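Long-range contact in phosphoinositol-specific phospholipase C (Pseudomonas sp., PDB 5FYP), which probably cleaves the phosphodiester bond of phosphoinositide lipids as a calcium-dependent bacterial phospholipase C: residues G110-W124 with A177-H190. Residues are numbered along the deposited sequence; the frame is centred on the assembly and turned at random.
Sequences GHFPITLILDKKQGW and ANDLQGKVLLVLNH. With CA (calcium ion), chain I.
His111 lays one face of its imidazole over Gly182, whose CA sits 3.6 Å from the ring centroid in a CH-pi contact. The ring reaches there because CG stands between the backbone N and the carbonyl carbon (chi1 63°). Its ND1 donates a hydrogen bond to Phe112 O at 2.8 Å; that oxygen lies in the ring plane, but ND1 stands above the carbonyl plane. NE2 is hydrogen-bonded to Ser105 OG, so both nitrogens hold the ring's rotation. With an alanine here, Gly182 would probably lose the ring over its CA, and Phe112 O and Ser105 OG a hydrogen-bond partner. Pro113 crosses Leu180 at about a right angle, CG to CB 3.8 Å. Strands 114-120 and 184-189 then run parallel, joined by backbone hydrogen bonds, from Ile114 N to Lys183 O at one end to Lys120 N to Asn189 O at the other. Leu116 and Leu186 lie side by side, with CD1 of the first 3.8 Å from CD2 of the second. Both lean on helix 133-144. On the other face Ile117 lies alongside Val187, its CD1 3.8 Å from Val187 CB. Thr115 CG2 meets Val187 CG2 at 3.7 Å. Beyond them Asp119 OD2 binds calcium at 2.4 Å and takes a salt bridge from Lys121 NZ, which comes from above the carboxylate plane. Asn27, Glu48 and Asp50 complete the protein ligands. Parallel neighbouring strands with a metal ligand near their C-terminal ends are characteristic of the TIM-barrel phospholipase C fold.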
loop_
_atom_site.group_PDB
_atom_site.type_symbol
_atom_site.label_atom_id
_atom_site.label_comp_id
_atom_site.label_asym_id
_atom_site.label_seq_id
_atom_site.Cartn_x
_atom_site.Cartn_y
_atom_site.Cartn_z
ATOM N N GLY A 110 8.749 -15.380 8.998
ATOM C CA GLY A 110 7.672 -16.167 8.419
ATOM C C GLY A 110 6.355 -15.430 8.338
ATOM O O GLY A 110 5.337 -16.047 8.048
ATOM N N HIS A 111 6.365 -14.119 8.594
ATOM C CA HIS A 111 5.104 -13.421 8.609
ATOM C C HIS A 111 4.437 -13.342 7.239
ATOM O O HIS A 111 5.095 -13.289 6.191
ATOM C CB HIS A 111 5.238 -12.015 9.221
ATOM C CG HIS A 111 6.129 -11.058 8.471
ATOM N ND1 HIS A 111 5.739 -10.388 7.343
ATOM C CD2 HIS A 111 7.385 -10.633 8.740
ATOM C CE1 HIS A 111 6.722 -9.601 6.940
ATOM N NE2 HIS A 111 7.724 -9.716 7.778
ATOM N N PHE A 112 3.117 -13.325 7.264
ATOM C CA PHE A 112 2.323 -12.998 6.102
ATOM C C PHE A 112 2.795 -11.649 5.562
ATOM O O PHE A 112 3.149 -10.760 6.346
ATOM C CB PHE A 112 0.851 -12.948 6.537
ATOM C CG PHE A 112 -0.109 -12.730 5.425
ATOM C CD1 PHE A 112 -0.373 -11.450 4.967
ATOM C CD2 PHE A 112 -0.750 -13.792 4.817
ATOM C CE1 PHE A 112 -1.220 -11.244 3.896
ATOM C CE2 PHE A 112 -1.624 -13.588 3.779
ATOM C CZ PHE A 112 -1.854 -12.315 3.312
ATOM N N PRO A 113 2.854 -11.461 4.237
ATOM C CA PRO A 113 3.395 -10.215 3.712
ATOM C C PRO A 113 2.668 -8.989 4.245
ATOM O O PRO A 113 1.430 -8.978 4.317
ATOM C CB PRO A 113 3.219 -10.359 2.203
ATOM C CG PRO A 113 2.153 -11.410 2.045
ATOM C CD PRO A 113 2.447 -12.372 3.166
ATOM N N ILE A 114 3.450 -7.967 4.587
ATOM C CA ILE A 114 2.899 -6.700 5.085
ATOM C C ILE A 114 2.778 -5.719 3.928
ATOM O O ILE A 114 3.731 -5.560 3.182
ATOM C CB ILE A 114 3.794 -6.107 6.161
ATOM C CG1 ILE A 114 3.856 -7.019 7.379
ATOM C CG2 ILE A 114 3.350 -4.698 6.547
ATOM C CD1 ILE A 114 5.013 -6.712 8.315
ATOM N N THR A 115 1.625 -5.090 3.818
ATOM C CA THR A 115 1.404 -4.061 2.817
ATOM C C THR A 115 1.271 -2.722 3.540
ATOM O O THR A 115 0.466 -2.582 4.463
ATOM C CB THR A 115 0.165 -4.352 1.965
ATOM O OG1 THR A 115 0.336 -5.605 1.306
ATOM C CG2 THR A 115 -0.051 -3.305 0.893
ATOM N N LEU A 116 2.067 -1.745 3.125
ATOM C CA LEU A 116 2.050 -0.389 3.702
ATOM C C LEU A 116 1.581 0.598 2.657
ATOM O O LEU A 116 2.239 0.799 1.637
ATOM C CB LEU A 116 3.412 0.047 4.184
ATOM C CG LEU A 116 4.122 -0.736 5.207
ATOM C CD1 LEU A 116 5.407 -0.017 5.626
ATOM C CD2 LEU A 116 3.247 -0.973 6.429
ATOM N N ILE A 117 0.443 1.214 2.936
ATOM C CA ILE A 117 -0.108 2.262 2.082
ATOM C C ILE A 117 0.522 3.579 2.515
ATOM O O ILE A 117 0.368 4.028 3.637
ATOM C CB ILE A 117 -1.650 2.339 2.249
ATOM C CG1 ILE A 117 -2.318 0.940 2.039
ATOM C CG2 ILE A 117 -2.263 3.437 1.383
ATOM C CD1 ILE A 117 -2.071 0.277 0.708
ATOM N N LEU A 118 1.287 4.175 1.601
ATOM C CA LEU A 118 2.003 5.422 1.819
ATOM C C LEU A 118 1.228 6.508 1.086
ATOM O O LEU A 118 1.332 6.637 -0.137
ATOM C CB LEU A 118 3.445 5.285 1.364
ATOM C CG LEU A 118 4.202 4.103 1.992
ATOM C CD1 LEU A 118 5.589 4.002 1.393
ATOM C CD2 LEU A 118 4.261 4.188 3.492
ATOM N N ASP A 119 0.426 7.247 1.849
ATOM C CA ASP A 119 -0.505 8.227 1.315
ATOM C C ASP A 119 0.185 9.600 1.352
ATOM O O ASP A 119 0.331 10.235 2.388
ATOM C CB ASP A 119 -1.788 8.210 2.126
ATOM C CG ASP A 119 -2.924 9.003 1.529
ATOM O OD1 ASP A 119 -2.775 9.466 0.375
ATOM O OD2 ASP A 119 -3.980 9.134 2.237
ATOM N N LYS A 120 0.717 9.983 0.184
ATOM C CA LYS A 120 1.522 11.167 0.043
ATOM C C LYS A 120 0.624 12.405 0.010
ATOM O O LYS A 120 -0.326 12.440 -0.741
ATOM C CB LYS A 120 2.339 11.092 -1.246
ATOM C CG LYS A 120 3.387 12.188 -1.337
ATOM C CD LYS A 120 4.274 12.078 -2.568
ATOM C CE LYS A 120 5.606 12.742 -2.457
ATOM N NZ LYS A 120 5.645 14.032 -1.743
ATOM N N LYS A 121 0.977 13.426 0.795
ATOM C CA LYS A 121 0.097 14.591 0.986
ATOM C C LYS A 121 0.541 15.871 0.298
ATOM O O LYS A 121 -0.265 16.788 0.169
ATOM C CB LYS A 121 -0.133 14.823 2.477
ATOM C CG LYS A 121 -0.873 13.664 3.142
ATOM C CD LYS A 121 -2.291 13.480 2.642
ATOM C CE LYS A 121 -2.969 12.273 3.245
ATOM N NZ LYS A 121 -4.342 12.084 2.711
ATOM N N GLN A 122 1.788 15.941 -0.170
ATOM C CA GLN A 122 2.320 17.104 -0.897
ATOM C C GLN A 122 2.988 16.589 -2.175
ATOM O O GLN A 122 3.032 15.395 -2.445
ATOM C CB GLN A 122 3.265 17.906 -0.009
ATOM C CG GLN A 122 2.516 18.531 1.156
ATOM C CD GLN A 122 3.373 19.282 2.121
ATOM O OE1 GLN A 122 4.297 18.736 2.704
ATOM N NE2 GLN A 122 2.999 20.528 2.369
ATOM N N GLY A 123 3.488 17.516 -2.991
ATOM C CA GLY A 123 4.170 17.142 -4.220
ATOM C C GLY A 123 5.585 16.660 -4.020
ATOM O O GLY A 123 6.096 16.668 -2.894
ATOM N N TRP A 124 6.216 16.218 -5.109
ATOM C CA TRP A 124 7.617 15.829 -5.067
ATOM C C TRP A 124 8.483 17.094 -5.034
ATOM O O TRP A 124 8.134 18.106 -5.648
ATOM C CB TRP A 124 7.981 15.009 -6.308
ATOM C CG TRP A 124 7.270 13.715 -6.330
ATOM C CD1 TRP A 124 6.258 13.336 -7.158
ATOM C CD2 TRP A 124 7.525 12.594 -5.491
ATOM N NE1 TRP A 124 5.833 12.074 -6.848
ATOM C CE2 TRP A 124 6.595 11.604 -5.812
ATOM C CE3 TRP A 124 8.431 12.366 -4.459
ATOM C CZ2 TRP A 124 6.567 10.379 -5.134
ATOM C CZ3 TRP A 124 8.404 11.162 -3.809
ATOM C CH2 TRP A 124 7.481 10.178 -4.135
ATOM N N ALA A 177 0.912 -16.076 -0.707
ATOM C CA ALA A 177 1.331 -15.565 0.603
ATOM C C ALA A 177 2.543 -16.335 1.137
ATOM O O ALA A 177 3.455 -15.722 1.694
ATOM C CB ALA A 177 0.194 -15.546 1.577
ATOM N N ASN A 178 2.564 -17.653 0.963
ATOM C CA ASN A 178 3.738 -18.450 1.349
ATOM C C ASN A 178 5.002 -17.976 0.620
ATOM O O ASN A 178 6.058 -17.812 1.221
ATOM C CB ASN A 178 3.496 -19.932 1.051
ATOM C CG ASN A 178 4.644 -20.791 1.482
ATOM O OD1 ASN A 178 4.972 -20.784 2.642
ATOM N ND2 ASN A 178 5.282 -21.471 0.554
ATOM N N ASP A 179 4.894 -17.753 -0.695
ATOM C CA ASP A 179 6.019 -17.258 -1.471
ATOM C C ASP A 179 6.509 -15.897 -0.929
ATOM O O ASP A 179 7.697 -15.578 -1.026
ATOM C CB ASP A 179 5.645 -17.022 -2.936
ATOM C CG ASP A 179 5.334 -18.269 -3.722
ATOM O OD1 ASP A 179 5.856 -19.355 -3.407
ATOM O OD2 ASP A 179 4.556 -18.118 -4.717
ATOM N N LEU A 180 5.569 -15.109 -0.415
ATOM C CA LEU A 180 5.830 -13.755 0.071
ATOM C C LEU A 180 6.043 -13.671 1.584
ATOM O O LEU A 180 5.981 -12.595 2.169
ATOM C CB LEU A 180 4.700 -12.824 -0.359
ATOM C CG LEU A 180 4.515 -12.632 -1.860
ATOM C CD1 LEU A 180 3.218 -11.906 -2.118
ATOM C CD2 LEU A 180 5.685 -11.916 -2.462
ATOM N N GLN A 181 6.353 -14.798 2.222
ATOM C CA GLN A 181 6.636 -14.758 3.650
ATOM C C GLN A 181 7.763 -13.798 3.939
ATOM O O GLN A 181 8.781 -13.778 3.232
ATOM C CB GLN A 181 7.140 -16.112 4.142
ATOM C CG GLN A 181 6.128 -17.120 4.520
ATOM C CD GLN A 181 6.804 -18.407 4.968
ATOM O OE1 GLN A 181 7.704 -18.397 5.828
ATOM N NE2 GLN A 181 6.401 -19.474 4.385
ATOM N N GLY A 182 7.589 -13.014 4.994
ATOM C CA GLY A 182 8.612 -12.067 5.395
ATOM C C GLY A 182 8.772 -10.841 4.519
ATOM O O GLY A 182 9.671 -10.043 4.761
ATOM N N LYS A 183 7.895 -10.676 3.531
ATOM C CA LYS A 183 8.025 -9.563 2.611
ATOM C C LYS A 183 7.207 -8.348 3.061
ATOM O O LYS A 183 6.230 -8.451 3.811
ATOM C CB LYS A 183 7.640 -9.976 1.191
ATOM C CG LYS A 183 8.419 -11.159 0.608
ATOM C CD LYS A 183 9.925 -11.027 0.589
ATOM C CE LYS A 183 10.406 -9.946 -0.331
ATOM N NZ LYS A 183 11.871 -9.764 -0.080
ATOM N N VAL A 184 7.639 -7.193 2.561
ATOM C CA VAL A 184 6.938 -5.911 2.707
ATOM C C VAL A 184 6.687 -5.349 1.306
ATOM O O VAL A 184 7.567 -5.313 0.470
ATOM C CB VAL A 184 7.772 -4.930 3.531
ATOM C CG1 VAL A 184 7.149 -3.547 3.566
ATOM C CG2 VAL A 184 7.980 -5.459 4.949
ATOM N N LEU A 185 5.431 -4.951 1.076
ATOM C CA LEU A 185 4.989 -4.299 -0.157
ATOM C C LEU A 185 4.617 -2.868 0.161
ATOM O O LEU A 185 3.821 -2.638 1.057
ATOM C CB LEU A 185 3.764 -5.004 -0.775
ATOM C CG LEU A 185 3.996 -6.354 -1.436
ATOM C CD1 LEU A 185 4.327 -7.450 -0.448
ATOM C CD2 LEU A 185 2.789 -6.750 -2.257
ATOM N N LEU A 186 5.188 -1.930 -0.567
ATOM C CA LEU A 186 4.922 -0.518 -0.382
ATOM C C LEU A 186 4.023 -0.013 -1.510
ATOM O O LEU A 186 4.250 -0.361 -2.671
ATOM C CB LEU A 186 6.216 0.258 -0.386
ATOM C CG LEU A 186 7.237 -0.209 0.647
ATOM C CD1 LEU A 186 8.517 0.582 0.507
ATOM C CD2 LEU A 186 6.694 -0.122 2.067
ATOM N N VAL A 187 3.049 0.835 -1.155
ATOM C CA VAL A 187 2.063 1.304 -2.129
ATOM C C VAL A 187 1.987 2.818 -2.021
ATOM O O VAL A 187 1.870 3.347 -0.923
ATOM C CB VAL A 187 0.699 0.692 -1.816
ATOM C CG1 VAL A 187 -0.323 1.113 -2.886
ATOM C CG2 VAL A 187 0.782 -0.834 -1.706
ATOM N N LEU A 188 2.023 3.515 -3.140
ATOM C CA LEU A 188 1.910 4.978 -3.166
ATOM C C LEU A 188 0.480 5.384 -3.520
ATOM O O LEU A 188 -0.084 4.923 -4.519
ATOM C CB LEU A 188 2.873 5.555 -4.194
ATOM C CG LEU A 188 2.964 7.073 -4.242
ATOM C CD1 LEU A 188 3.520 7.639 -2.932
ATOM C CD2 LEU A 188 3.799 7.511 -5.420
ATOM N N ASN A 189 -0.093 6.255 -2.683
ATOM C CA ASN A 189 -1.349 6.931 -2.984
ATOM C C ASN A 189 -1.092 8.441 -2.972
ATOM O O ASN A 189 -0.143 8.920 -2.331
ATOM C CB ASN A 189 -2.467 6.596 -1.981
ATOM C CG ASN A 189 -2.960 5.165 -2.009
ATOM O OD1 ASN A 189 -2.672 4.332 -2.903
ATOM N ND2 ASN A 189 -3.757 4.873 -1.064
ATOM N N HIS A 190 -2.001 9.178 -3.597
ATOM C CA HIS A 190 -2.033 10.642 -3.566
ATOM C C HIS A 190 -3.410 11.046 -4.074
ATOM O O HIS A 190 -4.036 10.288 -4.800
ATOM C CB HIS A 190 -0.902 11.229 -4.458
ATOM C CG HIS A 190 -0.668 12.704 -4.302
ATOM N ND1 HIS A 190 -1.481 13.654 -4.861
ATOM C CD2 HIS A 190 0.289 13.375 -3.619
ATOM C CE1 HIS A 190 -1.050 14.841 -4.520
ATOM N NE2 HIS A 190 0.021 14.705 -3.753
HETATM CA CA CA I . -4.643 8.372 4.446
HETATM O O HOH W 1 -5.665 10.524 4.869
HETATM O O HOH W 2 -6.933 8.204 3.736
#